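Side-chain contacts in putative acetyltransferase (Nocardia farcinica, PDB 3D9W), which probably transfers the acetyl group of acetyl-coenzyme A to arylamine substrates: residues 239-244 and 249-254; 222-227 and 233-238. All blocks are in the same frame, centred on the assembly; numbering follows the deposited sequence.

Interaction 1: 239-244 and 249-254; sequences TLITER and ADIRAL
L240 and L254 meet at one end of an antiparallel beta hairpin, and R244 and D250 meet at the other; strands 239-243 and 249-253 run between them with axes 4.7 Å apart. The CD1 methyl of L254 comes in obliquely against CB of L240, 3.7 Å away, and also lies near its CD2. L240 holds CG anti to the backbone N (chi1 180°), which carries its side chain to V262 of helix 259-265, a residue that L254 touches too. L240 and L254 are buried at this end, whereas D250 and R252 on the same face as L240 are exposed. On the face of I241 and I251 the two isoleucines lie side by side and point the same way, touching through their CG2 methyls at 3.7 Å; CG1 of I241 rests on the same I251 methyl. Farther along this face CG of E243 passes CB of A249 at 4.1 Å, while the E243 carboxylate reaches on to a salt bridge with R141. Along the backbone, L240 pairs with R252 and T242 with D250 through two hydrogen bonds each. R244 bends at chi3 and brings its guanidinium back beside the start of strand 249-253. The carboxylate of D250 stands at the guanidinium edge, the two planes 23° apart, and NH1 of R244 lies 3.5 Å from OD2 of D250, a long salt bridge.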
ATOM      1  N   THR A 239     -17.825   7.496   5.984  1.00 21.07           N
ATOM      2  CA  THR A 239     -18.183   6.132   6.353  1.00 19.65           C
ATOM      3  C   THR A 239     -16.966   5.484   6.988  1.00 19.99           C
ATOM      4  O   THR A 239     -15.915   5.377   6.362  1.00 19.66           O
ATOM      5  CB  THR A 239     -18.611   5.324   5.122  1.00 17.12           C
ATOM      6  OG1 THR A 239     -19.641   6.032   4.433  1.00 17.24           O
ATOM      7  CG2 THR A 239     -19.147   3.979   5.527  1.00 15.10           C
ATOM      8  N   LEU A 240     -17.106   5.074   8.241  1.00 20.94           N
ATOM      9  CA  LEU A 240     -16.000   4.446   8.945  1.00 22.56           C
ATOM     10  C   LEU A 240     -16.234   2.948   9.044  1.00 23.41           C
ATOM     11  O   LEU A 240     -17.241   2.492   9.592  1.00 23.52           O
ATOM     12  CB  LEU A 240     -15.852   5.044  10.346  1.00 22.64           C
ATOM     13  CG  LEU A 240     -14.726   4.478  11.213  1.00 20.89           C
ATOM     14  CD1 LEU A 240     -13.400   4.646  10.514  1.00 21.94           C
ATOM     15  CD2 LEU A 240     -14.708   5.193  12.542  1.00 19.88           C
ATOM     16  N   ILE A 241     -15.297   2.179   8.510  1.00 24.63           N
ATOM     17  CA  ILE A 241     -15.426   0.737   8.533  1.00 24.72           C
ATOM     18  C   ILE A 241     -14.290   0.078   9.276  1.00 25.24           C
ATOM     19  O   ILE A 241     -13.144   0.513   9.201  1.00 25.11           O
ATOM     20  CB  ILE A 241     -15.412   0.153   7.126  1.00 25.90           C
ATOM     21  CG1 ILE A 241     -16.170   1.073   6.169  1.00 27.77           C
ATOM     22  CG2 ILE A 241     -16.015  -1.249   7.149  1.00 25.92           C
ATOM     23  CD1 ILE A 241     -16.001   0.703   4.709  1.00 28.62           C
ATOM     24  N   THR A 242     -14.626  -0.979   9.999  1.00 25.74           N
ATOM     25  CA  THR A 242     -13.642  -1.760  10.721  1.00 25.00           C
ATOM     26  C   THR A 242     -13.971  -3.193  10.306  1.00 25.76           C
ATOM     27  O   THR A 242     -15.101  -3.641  10.458  1.00 25.09           O
ATOM     28  CB  THR A 242     -13.776  -1.598  12.240  1.00 24.18           C
ATOM     29  OG1 THR A 242     -13.563  -0.228  12.598  1.00 21.16           O
ATOM     30  CG2 THR A 242     -12.745  -2.456  12.939  1.00 23.52           C
ATOM     31  N   GLU A 243     -12.986  -3.895   9.760  1.00 26.76           N
ATOM     32  CA  GLU A 243     -13.167  -5.257   9.284  1.00 28.05           C
ATOM     33  C   GLU A 243     -12.243  -6.205  10.034  1.00 28.19           C
ATOM     34  O   GLU A 243     -11.184  -5.795  10.499  1.00 27.93           O
ATOM     35  CB  GLU A 243     -12.830  -5.306   7.800  1.00 29.58           C
ATOM     36  CG  GLU A 243     -13.387  -6.486   7.061  1.00 33.57           C
ATOM     37  CD  GLU A 243     -12.864  -6.562   5.640  1.00 36.52           C
ATOM     38  OE1 GLU A 243     -12.603  -5.485   5.046  1.00 37.92           O
ATOM     39  OE2 GLU A 243     -12.725  -7.698   5.123  1.00 36.64           O
ATOM     40  N   ARG A 244     -12.643  -7.470  10.140  1.00 28.94           N
ATOM     41  CA  ARG A 244     -11.841  -8.490  10.822  1.00 29.25           C
ATOM     42  C   ARG A 244     -11.570  -9.670   9.894  1.00 29.06           C
ATOM     43  O   ARG A 244     -12.284  -9.868   8.914  1.00 29.31           O
ATOM     44  CB  ARG A 244     -12.545  -8.928  12.103  1.00 30.16           C
ATOM     45  CG  ARG A 244     -12.676  -7.773  13.085  1.00 34.10           C
ATOM     46  CD  ARG A 244     -13.334  -8.169  14.391  1.00 37.35           C
ATOM     47  NE  ARG A 244     -14.788  -8.294  14.287  1.00 41.24           N
ATOM     48  CZ  ARG A 244     -15.618  -7.289  13.992  1.00 43.47           C
ATOM     49  NH1 ARG A 244     -15.139  -6.067  13.763  1.00 43.25           N
ATOM     50  NH2 ARG A 244     -16.932  -7.505  13.940  1.00 44.02           N
ATOM     51  N   ALA A 249     -17.752  -7.407  10.192  1.00 27.32           N
ATOM     52  CA  ALA A 249     -17.406  -5.998  10.262  1.00 26.35           C
ATOM     53  C   ALA A 249     -18.556  -5.125  10.746  1.00 25.72           C
ATOM     54  O   ALA A 249     -19.699  -5.568  10.841  1.00 25.85           O
ATOM     55  CB  ALA A 249     -16.938  -5.519   8.898  1.00 25.41           C
ATOM     56  N   ASP A 250     -18.234  -3.879  11.067  1.00 26.26           N
ATOM     57  CA  ASP A 250     -19.226  -2.913  11.514  1.00 26.85           C
ATOM     58  C   ASP A 250     -18.846  -1.556  10.949  1.00 26.57           C
ATOM     59  O   ASP A 250     -17.697  -1.327  10.584  1.00 26.67           O
ATOM     60  CB  ASP A 250     -19.290  -2.862  13.038  1.00 27.26           C
ATOM     61  CG  ASP A 250     -17.990  -2.447  13.655  1.00 28.73           C
ATOM     62  OD1 ASP A 250     -17.657  -1.244  13.561  1.00 31.33           O
ATOM     63  OD2 ASP A 250     -17.297  -3.325  14.224  1.00 28.83           O
ATOM     64  N   ILE A 251     -19.816  -0.664  10.855  1.00 27.58           N
ATOM     65  CA  ILE A 251     -19.550   0.652  10.311  1.00 30.45           C
ATOM     66  C   ILE A 251     -20.148   1.746  11.156  1.00 30.76           C
ATOM     67  O   ILE A 251     -20.884   1.500  12.108  1.00 31.48           O
ATOM     68  CB  ILE A 251     -20.150   0.809   8.930  1.00 32.91           C
ATOM     69  CG1 ILE A 251     -21.639   0.475   9.014  1.00 34.83           C
ATOM     70  CG2 ILE A 251     -19.424  -0.087   7.928  1.00 35.21           C
ATOM     71  CD1 ILE A 251     -22.478   1.233   8.035  1.00 38.60           C
ATOM     72  N   ARG A 252     -19.846   2.972  10.769  1.00 31.39           N
ATOM     73  CA  ARG A 252     -20.338   4.118  11.486  1.00 31.33           C
ATOM     74  C   ARG A 252     -20.463   5.231  10.470  1.00 30.10           C
ATOM     75  O   ARG A 252     -19.622   5.355   9.575  1.00 29.70           O
ATOM     76  CB  ARG A 252     -19.342   4.501  12.592  1.00 33.96           C
ATOM     77  CG  ARG A 252     -19.881   5.484  13.624  1.00 38.92           C
ATOM     78  CD  ARG A 252     -19.594   5.019  15.066  1.00 40.39           C
ATOM     79  NE  ARG A 252     -18.225   5.315  15.500  1.00 42.15           N
ATOM     80  CZ  ARG A 252     -17.761   6.533  15.797  1.00 41.82           C
ATOM     81  NH1 ARG A 252     -18.555   7.601  15.714  1.00 42.22           N
ATOM     82  NH2 ARG A 252     -16.495   6.686  16.179  1.00 42.04           N
ATOM     83  N   ALA A 253     -21.533   6.009  10.594  1.00 28.25           N
ATOM     84  CA  ALA A 253     -21.766   7.142   9.716  1.00 25.98           C
ATOM     85  C   ALA A 253     -21.308   8.358  10.516  1.00 25.11           C
ATOM     86  O   ALA A 253     -21.953   8.762  11.488  1.00 23.84           O
ATOM     87  CB  ALA A 253     -23.228   7.246   9.377  1.00 26.98           C
ATOM     88  N   LEU A 254     -20.177   8.923  10.106  1.00 23.65           N
ATOM     89  CA  LEU A 254     -19.588  10.066  10.785  1.00 22.24           C
ATOM     90  C   LEU A 254     -20.038  11.442  10.305  1.00 21.84           C
ATOM     91  O   LEU A 254     -20.587  11.606   9.203  1.00 20.51           O
ATOM     92  CB  LEU A 254     -18.070   9.979  10.684  1.00 22.61           C
ATOM     93  CG  LEU A 254     -17.468   8.721  11.307  1.00 25.82           C
ATOM     94  CD1 LEU A 254     -15.979   8.645  10.993  1.00 26.57           C
ATOM     95  CD2 LEU A 254     -17.696   8.737  12.813  1.00 25.04           C
TER

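Interaction 2: 222-227 and 233-238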
ATOM      1  N   PRO A 222     -11.566  12.133   1.239  1.00 27.68           N
ATOM      2  CA  PRO A 222     -10.637  11.430   2.110  1.00 27.22           C
ATOM      3  C   PRO A 222     -10.813   9.927   1.994  1.00 26.47           C
ATOM      4  O   PRO A 222     -11.934   9.430   1.884  1.00 25.42           O
ATOM      5  CB  PRO A 222     -11.031  11.935   3.486  1.00 26.88           C
ATOM      6  CG  PRO A 222     -11.371  13.321   3.214  1.00 28.96           C
ATOM      7  CD  PRO A 222     -12.241  13.203   1.984  1.00 27.50           C
ATOM      8  N   PHE A 223      -9.694   9.213   1.994  1.00 25.56           N
ATOM      9  CA  PHE A 223      -9.713   7.759   1.939  1.00 24.50           C
ATOM     10  C   PHE A 223      -8.547   7.268   2.796  1.00 24.17           C
ATOM     11  O   PHE A 223      -7.388   7.309   2.379  1.00 25.01           O
ATOM     12  CB  PHE A 223      -9.571   7.259   0.507  1.00 24.15           C
ATOM     13  CG  PHE A 223      -9.795   5.789   0.373  1.00 24.91           C
ATOM     14  CD1 PHE A 223     -11.063   5.250   0.544  1.00 25.21           C
ATOM     15  CD2 PHE A 223      -8.728   4.931   0.149  1.00 26.16           C
ATOM     16  CE1 PHE A 223     -11.263   3.880   0.498  1.00 25.14           C
ATOM     17  CE2 PHE A 223      -8.916   3.563   0.102  1.00 26.63           C
ATOM     18  CZ  PHE A 223     -10.185   3.036   0.278  1.00 26.02           C
ATOM     19  N   LEU A 224      -8.860   6.813   4.004  1.00 22.49           N
ATOM     20  CA  LEU A 224      -7.837   6.355   4.932  1.00 21.05           C
ATOM     21  C   LEU A 224      -7.994   4.900   5.365  1.00 21.24           C
ATOM     22  O   LEU A 224      -9.104   4.403   5.583  1.00 21.66           O
ATOM     23  CB  LEU A 224      -7.854   7.233   6.184  1.00 20.65           C
ATOM     24  CG  LEU A 224      -8.030   8.738   5.985  1.00 19.61           C
ATOM     25  CD1 LEU A 224      -8.113   9.434   7.332  1.00 17.30           C
ATOM     26  CD2 LEU A 224      -6.873   9.274   5.167  1.00 19.31           C
ATOM     27  N   GLN A 225      -6.871   4.215   5.487  1.00 19.40           N
ATOM     28  CA  GLN A 225      -6.895   2.849   5.948  1.00 18.65           C
ATOM     29  C   GLN A 225      -5.810   2.741   7.001  1.00 19.92           C
ATOM     30  O   GLN A 225      -4.824   3.474   6.967  1.00 19.98           O
ATOM     31  CB  GLN A 225      -6.597   1.873   4.819  1.00 18.43           C
ATOM     32  CG  GLN A 225      -7.535   1.943   3.657  1.00 17.83           C
ATOM     33  CD  GLN A 225      -7.193   0.915   2.613  1.00 18.81           C
ATOM     34  OE1 GLN A 225      -7.429  -0.281   2.800  1.00 19.38           O
ATOM     35  NE2 GLN A 225      -6.613   1.369   1.508  1.00 16.11           N
ATOM     36  N   ARG A 226      -6.020   1.854   7.962  1.00 19.38           N
ATOM     37  CA  ARG A 226      -5.045   1.605   9.009  1.00 19.07           C
ATOM     38  C   ARG A 226      -5.125   0.100   9.120  1.00 19.65           C
ATOM     39  O   ARG A 226      -6.216  -0.458   9.252  1.00 19.12           O
ATOM     40  CB  ARG A 226      -5.453   2.270  10.323  1.00 18.38           C
ATOM     41  CG  ARG A 226      -4.402   2.144  11.407  1.00 16.74           C
ATOM     42  CD  ARG A 226      -3.121   2.828  10.990  1.00 17.21           C
ATOM     43  NE  ARG A 226      -2.154   2.850  12.081  1.00 19.36           N
ATOM     44  CZ  ARG A 226      -1.276   1.887  12.334  1.00 18.62           C
ATOM     45  NH1 ARG A 226      -1.223   0.809  11.566  1.00 18.50           N
ATOM     46  NH2 ARG A 226      -0.464   1.991  13.372  1.00 17.96           N
ATOM     47  N   PHE A 227      -3.987  -0.572   9.043  1.00 19.53           N
ATOM     48  CA  PHE A 227      -4.023  -2.022   9.093  1.00 19.79           C
ATOM     49  C   PHE A 227      -3.345  -2.653  10.301  1.00 20.82           C
ATOM     50  O   PHE A 227      -2.191  -2.360  10.617  1.00 21.74           O
ATOM     51  CB  PHE A 227      -3.431  -2.592   7.807  1.00 16.69           C
ATOM     52  CG  PHE A 227      -3.622  -4.059   7.662  1.00 15.09           C
ATOM     53  CD1 PHE A 227      -4.899  -4.600   7.656  1.00 13.01           C
ATOM     54  CD2 PHE A 227      -2.525  -4.912   7.558  1.00 14.27           C
ATOM     55  CE1 PHE A 227      -5.086  -5.969   7.554  1.00 13.07           C
ATOM     56  CE2 PHE A 227      -2.701  -6.285   7.455  1.00 12.89           C
ATOM     57  CZ  PHE A 227      -3.987  -6.815   7.455  1.00 13.25           C
ATOM     58  N   HIS A 233      -9.085  -0.885   9.588  1.00 17.35           N
ATOM     59  CA  HIS A 233      -9.935   0.291   9.669  1.00 17.55           C
ATOM     60  C   HIS A 233      -9.921   0.970   8.315  1.00 18.41           C
ATOM     61  O   HIS A 233      -8.903   0.978   7.637  1.00 17.97           O
ATOM     62  CB  HIS A 233      -9.413   1.292  10.698  1.00 19.08           C
ATOM     63  CG  HIS A 233      -9.484   0.818  12.117  1.00 20.15           C
ATOM     64  ND1 HIS A 233     -10.673   0.527  12.751  1.00 20.21           N
ATOM     65  CD2 HIS A 233      -8.509   0.614  13.034  1.00 19.58           C
ATOM     66  CE1 HIS A 233     -10.428   0.163  13.997  1.00 19.48           C
ATOM     67  NE2 HIS A 233      -9.123   0.208  14.193  1.00 21.28           N
ATOM     68  N   VAL A 234     -11.053   1.548   7.929  1.00 19.81           N
ATOM     69  CA  VAL A 234     -11.156   2.261   6.661  1.00 20.25           C
ATOM     70  C   VAL A 234     -12.081   3.467   6.763  1.00 21.45           C
ATOM     71  O   VAL A 234     -13.186   3.372   7.296  1.00 20.70           O
ATOM     72  CB  VAL A 234     -11.695   1.350   5.524  1.00 21.83           C
ATOM     73  CG1 VAL A 234     -11.900   2.167   4.251  1.00 19.56           C
ATOM     74  CG2 VAL A 234     -10.731   0.218   5.262  1.00 20.91           C
ATOM     75  N   LEU A 235     -11.610   4.605   6.263  1.00 22.91           N
ATOM     76  CA  LEU A 235     -12.425   5.816   6.232  1.00 23.44           C
ATOM     77  C   LEU A 235     -12.656   6.159   4.763  1.00 24.31           C
ATOM     78  O   LEU A 235     -11.723   6.516   4.053  1.00 24.68           O
ATOM     79  CB  LEU A 235     -11.738   6.993   6.927  1.00 22.48           C
ATOM     80  CG  LEU A 235     -12.603   8.256   6.823  1.00 22.14           C
ATOM     81  CD1 LEU A 235     -13.973   8.011   7.449  1.00 22.90           C
ATOM     82  CD2 LEU A 235     -11.920   9.403   7.510  1.00 22.19           C
ATOM     83  N   ASP A 236     -13.900   6.031   4.316  1.00 25.95           N
ATOM     84  CA  ASP A 236     -14.272   6.304   2.932  1.00 26.44           C
ATOM     85  C   ASP A 236     -15.298   7.439   2.923  1.00 26.21           C
ATOM     86  O   ASP A 236     -16.509   7.210   2.808  1.00 25.84           O
ATOM     87  CB  ASP A 236     -14.853   5.028   2.306  1.00 26.99           C
ATOM     88  CG  ASP A 236     -15.110   5.161   0.810  1.00 29.10           C
ATOM     89  OD1 ASP A 236     -14.397   5.939   0.132  1.00 28.42           O
ATOM     90  OD2 ASP A 236     -16.020   4.456   0.313  1.00 30.63           O
ATOM     91  N   GLY A 237     -14.790   8.663   3.040  1.00 25.35           N
ATOM     92  CA  GLY A 237     -15.643   9.832   3.085  1.00 23.02           C
ATOM     93  C   GLY A 237     -16.032  10.007   4.535  1.00 22.15           C
ATOM     94  O   GLY A 237     -15.191  10.317   5.375  1.00 21.65           O
ATOM     95  N   LEU A 238     -17.307   9.798   4.839  1.00 21.88           N
ATOM     96  CA  LEU A 238     -17.773   9.906   6.213  1.00 21.37           C
ATOM     97  C   LEU A 238     -18.227   8.537   6.704  1.00 21.49           C
ATOM     98  O   LEU A 238     -18.924   8.422   7.707  1.00 23.77           O
ATOM     99  CB  LEU A 238     -18.920  10.905   6.314  1.00 19.62           C
ATOM    100  CG  LEU A 238     -18.584  12.369   6.062  1.00 19.23           C
ATOM    101  CD1 LEU A 238     -19.850  13.169   6.250  1.00 20.74           C
ATOM    102  CD2 LEU A 238     -17.504  12.849   7.018  1.00 19.27           C
TER
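The first hairpin of a four-stranded antiparallel sheet, strands 223-227 and 232-236, brings these segments together with almost exactly opposed directions (178°). L224 pairs with L235, and R226 with H233, through two backbone hydrogen bonds each; beyond them G237 N donates to O of P222 (3.2 Å), carrying the ladder into the turn. On one face L224 and L235 lie side by side, pointing the same way, with CD1 of L224 3.8 Å from CD2 of L235. Both rest on helix 259-265, L224 against I263 and L235 against L259. Next to them CB of R226 lies 4.1 Å from CB of H233 and toward the edge of the imidazole. The R226 chain then bends at chi2 (62°), leading its guanidinium away from H233 to the carboxylate of D268 and the backbone O of T47. The other face carries F223, Q225, V234 and D236. OD1 of D236 lies at the edge of the F223 ring, 3.4 Å from CD1, with carboxylate and ring planes nearly perpendicular at 89°. V234 sits between two neighbours: its CG1 approaches CE1 of F223 at 4.2 Å, and its CG2 packs at 4.0 Å on CG of Q225, which runs alongside. Q225 continues extended to an amide held by H232 at OE1 and by the backbone O of F139 at NE2. The D236 carboxylate at the C-H edge of F223 may be mildly favourable electrostatically, while the buried polar ends of Q225 and R226 find their partners beyond the two segments.

Interactions 1 and 2 are successive hairpins of one four-stranded antiparallel sheet, their centres about 9 Å apart. Strands 232-236 and 239-243 are neighbours in it, and V234 N is 2.7 Å from O of I241, a probable hydrogen bond. A second probable bond, from L254 N to O of L238 at 2.8 Å, ties the residue just past the last strand to the turn between the hairpins. H233 of interaction 2 also reaches T242 of interaction 1, ND1 bonding to OG1, while its NE2 is hydrogen-bonded to NE of R231. CD1 of L240 packs 3.5 Å from O of V234. The leucines of both contacts meet helix 259-265, and they touch directly through L254 and L235.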